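Long-range contact in putative oxidoreductase molybdopterin-binding subunit (Sulfolobus tokodaii, PDB 4ZOH), which probably serves as the molybdenum-cofactor-binding subunit of an oxidoreductase related to xanthine dehydrogenase and aldehyde oxidase: residues 254-266 with 273-285. Sequence-based numbering, arbitrary orientation.
Sequences HGRDKKLKFEVAV and LGIRGTLIANLGA
Glu263 and Arg276 face each other as a hydrogen-bonded pair of the antiparallel hairpin 254-266/273-282, whose strand axes run 163° apart. It supplies two inner strands of the molybdopterin-binding domain's mixed five-stranded sheet, between strands 149-161 and 313-321. The packed face carries Lys258, Leu260, Val264, Ile275, Leu279 and Ala281 under helices 288-304 and 336-353. Here Val264 CG2 lies alongside Ile275 CD1 at 3.6 Å. Lys258 CG lies 3.8 Å from Ala281 CB; a bend at chi4 (64°) brings NZ to Arg256 O, and salt bridges to Glu294 and Glu338 probably compensate its buried charge.

The opposite face is more open: Lys259, Lys261, Glu263, Arg276 and Thr278 are partly exposed, beside buried Ile280 and Ala265; both lysines pair with Glu112. In the salt bridge, Arg276 NE and NH2 both donate to Glu263 OE2 (NH2 at 3.0 Å) from the same face of the carboxylate, whose plane stands 66° from the guanidinium's. A methionine in place of Arg276 would probably leave that oxygen without either donor and the carboxylate freer to turn.

A classic beta bulge closes the pairing: Leu273 and Gly274 both face Ala265, Leu273 N donating to Ala265 O at 2.6 Å. At the far end a water bridges Asp257 OD1 (2.7 Å) and Asn282 ND2, while Asp257 OD2 salt-bridges Arg159. The chemistry implies a hairpin largely apolar against the helices, with one lysine buried among acidic partners, and charge-paired outside.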
loop_
_atom_site.group_PDB
_atom_site.type_symbol
_atom_site.label_atom_id
_atom_site.label_comp_id
_atom_site.label_asym_id
_atom_site.label_seq_id
_atom_site.Cartn_x
_atom_site.Cartn_y
_atom_site.Cartn_z
ATOM N N HIS A 254 21.876 -18.029 -12.511
ATOM C CA HIS A 254 22.826 -18.937 -13.223
ATOM C C HIS A 254 22.321 -20.350 -13.265
ATOM O O HIS A 254 21.866 -20.861 -12.260
ATOM C CB HIS A 254 24.211 -18.930 -12.567
ATOM C CG HIS A 254 24.874 -17.601 -12.585
ATOM N ND1 HIS A 254 26.238 -17.453 -12.763
ATOM C CD2 HIS A 254 24.366 -16.347 -12.473
ATOM C CE1 HIS A 254 26.543 -16.163 -12.757
ATOM N NE2 HIS A 254 25.422 -15.465 -12.590
ATOM N N GLY A 255 22.337 -20.976 -14.448
ATOM C CA GLY A 255 21.813 -22.348 -14.559
ATOM C C GLY A 255 22.606 -23.136 -15.569
ATOM O O GLY A 255 23.572 -22.613 -16.125
ATOM N N ARG A 256 22.189 -24.381 -15.828
ATOM C CA ARG A 256 22.875 -25.275 -16.811
ATOM C C ARG A 256 24.301 -25.672 -16.291
ATOM O O ARG A 256 24.376 -26.262 -15.233
ATOM C CB ARG A 256 22.920 -24.676 -18.242
ATOM C CG ARG A 256 21.521 -24.409 -18.807
ATOM C CD ARG A 256 20.660 -25.616 -19.213
ATOM N NE ARG A 256 19.544 -25.135 -20.077
ATOM C CZ ARG A 256 18.295 -24.858 -19.664
ATOM N NH1 ARG A 256 17.909 -25.096 -18.404
ATOM N NH2 ARG A 256 17.366 -24.432 -20.538
ATOM N N ASP A 257 25.345 -25.423 -17.076
ATOM C CA ASP A 257 26.742 -25.565 -16.700
ATOM C C ASP A 257 27.030 -27.048 -16.311
ATOM O O ASP A 257 27.320 -27.336 -15.134
ATOM C CB ASP A 257 27.116 -24.575 -15.540
ATOM C CG ASP A 257 28.579 -24.274 -15.518
ATOM O OD1 ASP A 257 29.239 -24.882 -16.373
ATOM O OD2 ASP A 257 29.129 -23.431 -14.729
ATOM N N LYS A 258 26.850 -27.958 -17.277
ATOM C CA LYS A 258 27.146 -29.399 -17.159
ATOM C C LYS A 258 27.941 -29.936 -18.354
ATOM O O LYS A 258 27.719 -29.518 -19.482
ATOM C CB LYS A 258 25.880 -30.219 -16.941
ATOM C CG LYS A 258 25.042 -29.701 -15.810
ATOM C CD LYS A 258 23.767 -30.456 -15.680
ATOM C CE LYS A 258 23.103 -30.020 -14.382
ATOM N NZ LYS A 258 22.767 -28.546 -14.514
ATOM N N LYS A 259 28.859 -30.859 -18.085
ATOM C CA LYS A 259 29.800 -31.455 -19.054
ATOM C C LYS A 259 29.585 -32.965 -19.108
ATOM O O LYS A 259 29.554 -33.634 -18.036
ATOM C CB LYS A 259 31.237 -31.194 -18.567
ATOM C CG LYS A 259 32.319 -31.301 -19.642
ATOM C CD LYS A 259 33.733 -31.256 -19.074
ATOM C CE LYS A 259 34.344 -29.932 -19.372
ATOM N NZ LYS A 259 35.798 -30.091 -19.177
ATOM N N LEU A 260 29.437 -33.528 -20.312
ATOM C CA LEU A 260 29.405 -35.006 -20.449
ATOM C C LEU A 260 30.606 -35.528 -21.233
ATOM O O LEU A 260 30.800 -35.134 -22.406
ATOM C CB LEU A 260 28.106 -35.508 -21.079
ATOM C CG LEU A 260 27.979 -37.011 -21.107
ATOM C CD1 LEU A 260 27.729 -37.556 -19.706
ATOM C CD2 LEU A 260 26.803 -37.375 -22.012
ATOM N N LYS A 261 31.445 -36.346 -20.556
ATOM C CA LYS A 261 32.513 -37.173 -21.195
ATOM C C LYS A 261 31.763 -38.437 -21.531
ATOM O O LYS A 261 31.254 -39.126 -20.613
ATOM C CB LYS A 261 33.653 -37.518 -20.229
ATOM C CG LYS A 261 34.161 -36.380 -19.321
ATOM C CD LYS A 261 35.292 -35.554 -19.943
ATOM C CE LYS A 261 36.030 -34.660 -18.948
ATOM N NZ LYS A 261 36.894 -35.465 -18.029
ATOM N N PHE A 262 31.605 -38.728 -22.830
ATOM C CA PHE A 262 30.710 -39.860 -23.215
ATOM C C PHE A 262 31.449 -40.859 -24.098
ATOM O O PHE A 262 32.426 -40.523 -24.746
ATOM C CB PHE A 262 29.381 -39.384 -23.882
ATOM C CG PHE A 262 29.528 -38.995 -25.344
ATOM C CD1 PHE A 262 29.499 -39.974 -26.367
ATOM C CD2 PHE A 262 29.744 -37.675 -25.700
ATOM C CE1 PHE A 262 29.704 -39.625 -27.699
ATOM C CE2 PHE A 262 29.909 -37.312 -27.027
ATOM C CZ PHE A 262 29.874 -38.290 -28.032
ATOM N N GLU A 263 30.943 -42.080 -24.160
ATOM C CA GLU A 263 31.373 -42.978 -25.183
ATOM C C GLU A 263 30.123 -43.697 -25.574
ATOM O O GLU A 263 29.388 -44.172 -24.713
ATOM C CB GLU A 263 32.483 -43.936 -24.666
ATOM C CG GLU A 263 32.559 -45.303 -25.365
ATOM C CD GLU A 263 33.770 -46.156 -24.953
ATOM O OE1 GLU A 263 34.426 -46.766 -25.858
ATOM O OE2 GLU A 263 34.083 -46.207 -23.737
ATOM N N VAL A 264 29.867 -43.801 -26.888
ATOM C CA VAL A 264 28.599 -44.442 -27.269
ATOM C C VAL A 264 28.947 -45.718 -28.039
ATOM O O VAL A 264 29.886 -45.746 -28.851
ATOM C CB VAL A 264 27.625 -43.440 -28.032
ATOM C CG1 VAL A 264 28.268 -42.875 -29.281
ATOM C CG2 VAL A 264 26.286 -44.046 -28.367
ATOM N N ALA A 265 28.139 -46.734 -27.782
ATOM C CA ALA A 265 28.248 -47.987 -28.448
ATOM C C ALA A 265 27.129 -48.169 -29.470
ATOM O O ALA A 265 25.914 -48.239 -29.153
ATOM C CB ALA A 265 28.236 -49.130 -27.431
ATOM N N VAL A 266 27.570 -48.315 -30.716
ATOM C CA VAL A 266 26.630 -48.475 -31.816
ATOM C C VAL A 266 26.883 -49.689 -32.703
ATOM O O VAL A 266 28.055 -50.112 -32.878
ATOM C CB VAL A 266 26.622 -47.208 -32.702
ATOM C CG1 VAL A 266 26.262 -45.976 -31.850
ATOM C CG2 VAL A 266 27.951 -47.018 -33.463
ATOM N N LEU A 273 23.388 -48.691 -28.862
ATOM C CA LEU A 273 23.232 -49.806 -27.910
ATOM C C LEU A 273 23.329 -49.352 -26.437
ATOM O O LEU A 273 22.505 -49.729 -25.570
ATOM C CB LEU A 273 24.252 -50.918 -28.228
ATOM C CG LEU A 273 24.117 -51.584 -29.618
ATOM C CD1 LEU A 273 25.479 -52.116 -30.066
ATOM C CD2 LEU A 273 23.049 -52.667 -29.564
ATOM N N GLY A 274 24.335 -48.538 -26.162
ATOM C CA GLY A 274 24.589 -48.164 -24.819
ATOM C C GLY A 274 25.527 -46.998 -24.803
ATOM O O GLY A 274 26.185 -46.690 -25.851
ATOM N N ILE A 275 25.600 -46.418 -23.587
ATOM C CA ILE A 275 26.442 -45.242 -23.250
ATOM C C ILE A 275 27.153 -45.373 -21.898
ATOM O O ILE A 275 26.593 -45.806 -20.939
ATOM C CB ILE A 275 25.613 -43.957 -22.987
ATOM C CG1 ILE A 275 24.362 -43.908 -23.820
ATOM C CG2 ILE A 275 26.508 -42.734 -23.152
ATOM C CD1 ILE A 275 24.635 -43.430 -25.210
ATOM N N ARG A 276 28.362 -44.883 -21.819
ATOM C CA ARG A 276 28.932 -44.668 -20.524
ATOM C C ARG A 276 29.720 -43.413 -20.535
ATOM O O ARG A 276 30.171 -42.936 -21.622
ATOM C CB ARG A 276 29.849 -45.819 -20.124
ATOM C CG ARG A 276 30.922 -46.162 -21.112
ATOM C CD ARG A 276 31.403 -47.593 -20.826
ATOM N NE ARG A 276 32.506 -47.859 -21.725
ATOM C CZ ARG A 276 33.036 -49.053 -21.990
ATOM N NH1 ARG A 276 32.592 -50.165 -21.388
ATOM N NH2 ARG A 276 34.048 -49.095 -22.864
ATOM N N GLY A 277 29.910 -42.905 -19.314
ATOM C CA GLY A 277 30.905 -41.876 -19.069
ATOM C C GLY A 277 30.648 -41.076 -17.783
ATOM O O GLY A 277 30.053 -41.570 -16.823
ATOM N N THR A 278 31.135 -39.850 -17.784
ATOM C CA THR A 278 31.225 -39.079 -16.591
ATOM C C THR A 278 30.470 -37.743 -16.848
ATOM O O THR A 278 30.805 -36.991 -17.794
ATOM C CB THR A 278 32.710 -38.818 -16.296
ATOM O OG1 THR A 278 33.361 -40.091 -16.145
ATOM C CG2 THR A 278 32.885 -38.006 -15.047
ATOM N N LEU A 279 29.473 -37.468 -16.005
ATOM C CA LEU A 279 28.772 -36.141 -16.007
ATOM C C LEU A 279 29.325 -35.237 -14.936
ATOM O O LEU A 279 29.216 -35.569 -13.725
ATOM C CB LEU A 279 27.241 -36.359 -15.813
ATOM C CG LEU A 279 26.401 -35.065 -15.749
ATOM C CD1 LEU A 279 26.308 -34.404 -17.138
ATOM C CD2 LEU A 279 25.036 -35.315 -15.123
ATOM N N ILE A 280 29.900 -34.096 -15.307
ATOM C CA ILE A 280 30.293 -33.139 -14.276
ATOM C C ILE A 280 29.422 -31.833 -14.211
ATOM O O ILE A 280 29.486 -30.968 -15.148
ATOM C CB ILE A 280 31.768 -32.738 -14.410
ATOM C CG1 ILE A 280 32.688 -33.946 -14.116
ATOM C CG2 ILE A 280 32.107 -31.676 -13.376
ATOM C CD1 ILE A 280 34.099 -33.746 -14.651
ATOM N N ALA A 281 28.704 -31.634 -13.096
ATOM C CA ALA A 281 27.812 -30.455 -12.919
ATOM C C ALA A 281 28.393 -29.446 -11.950
ATOM O O ALA A 281 28.959 -29.829 -10.924
ATOM C CB ALA A 281 26.439 -30.904 -12.479
ATOM N N ASN A 282 28.398 -28.167 -12.338
ATOM C CA ASN A 282 28.967 -27.107 -11.543
ATOM C C ASN A 282 27.893 -26.428 -10.627
ATOM O O ASN A 282 27.033 -25.672 -11.113
ATOM C CB ASN A 282 29.662 -26.112 -12.458
ATOM C CG ASN A 282 30.457 -25.089 -11.694
ATOM O OD1 ASN A 282 30.214 -24.907 -10.534
ATOM N ND2 ASN A 282 31.339 -24.366 -12.363
ATOM N N LEU A 283 27.897 -26.759 -9.337
ATOM C CA LEU A 283 27.000 -26.090 -8.381
ATOM C C LEU A 283 27.349 -24.690 -7.984
ATOM O O LEU A 283 26.518 -24.011 -7.342
ATOM C CB LEU A 283 26.855 -26.893 -7.131
ATOM C CG LEU A 283 26.269 -28.273 -7.286
ATOM C CD1 LEU A 283 26.136 -28.938 -5.928
ATOM C CD2 LEU A 283 24.936 -28.318 -8.031
ATOM N N GLY A 284 28.546 -24.230 -8.356
ATOM C CA GLY A 284 29.098 -22.967 -7.825
ATOM C C GLY A 284 29.154 -23.051 -6.265
ATOM O O GLY A 284 29.230 -24.132 -5.724
ATOM N N ALA A 285 29.085 -21.923 -5.554
ATOM C CA ALA A 285 29.382 -21.871 -4.073
ATOM C C ALA A 285 28.380 -22.591 -3.184
ATOM O O ALA A 285 27.221 -22.842 -3.586
ATOM C CB ALA A 285 29.610 -20.425 -3.605
HETATM O O HOH W 1 31.776 -25.039 -15.376
HETATM O O HOH W 2 30.393 -28.569 -15.451
#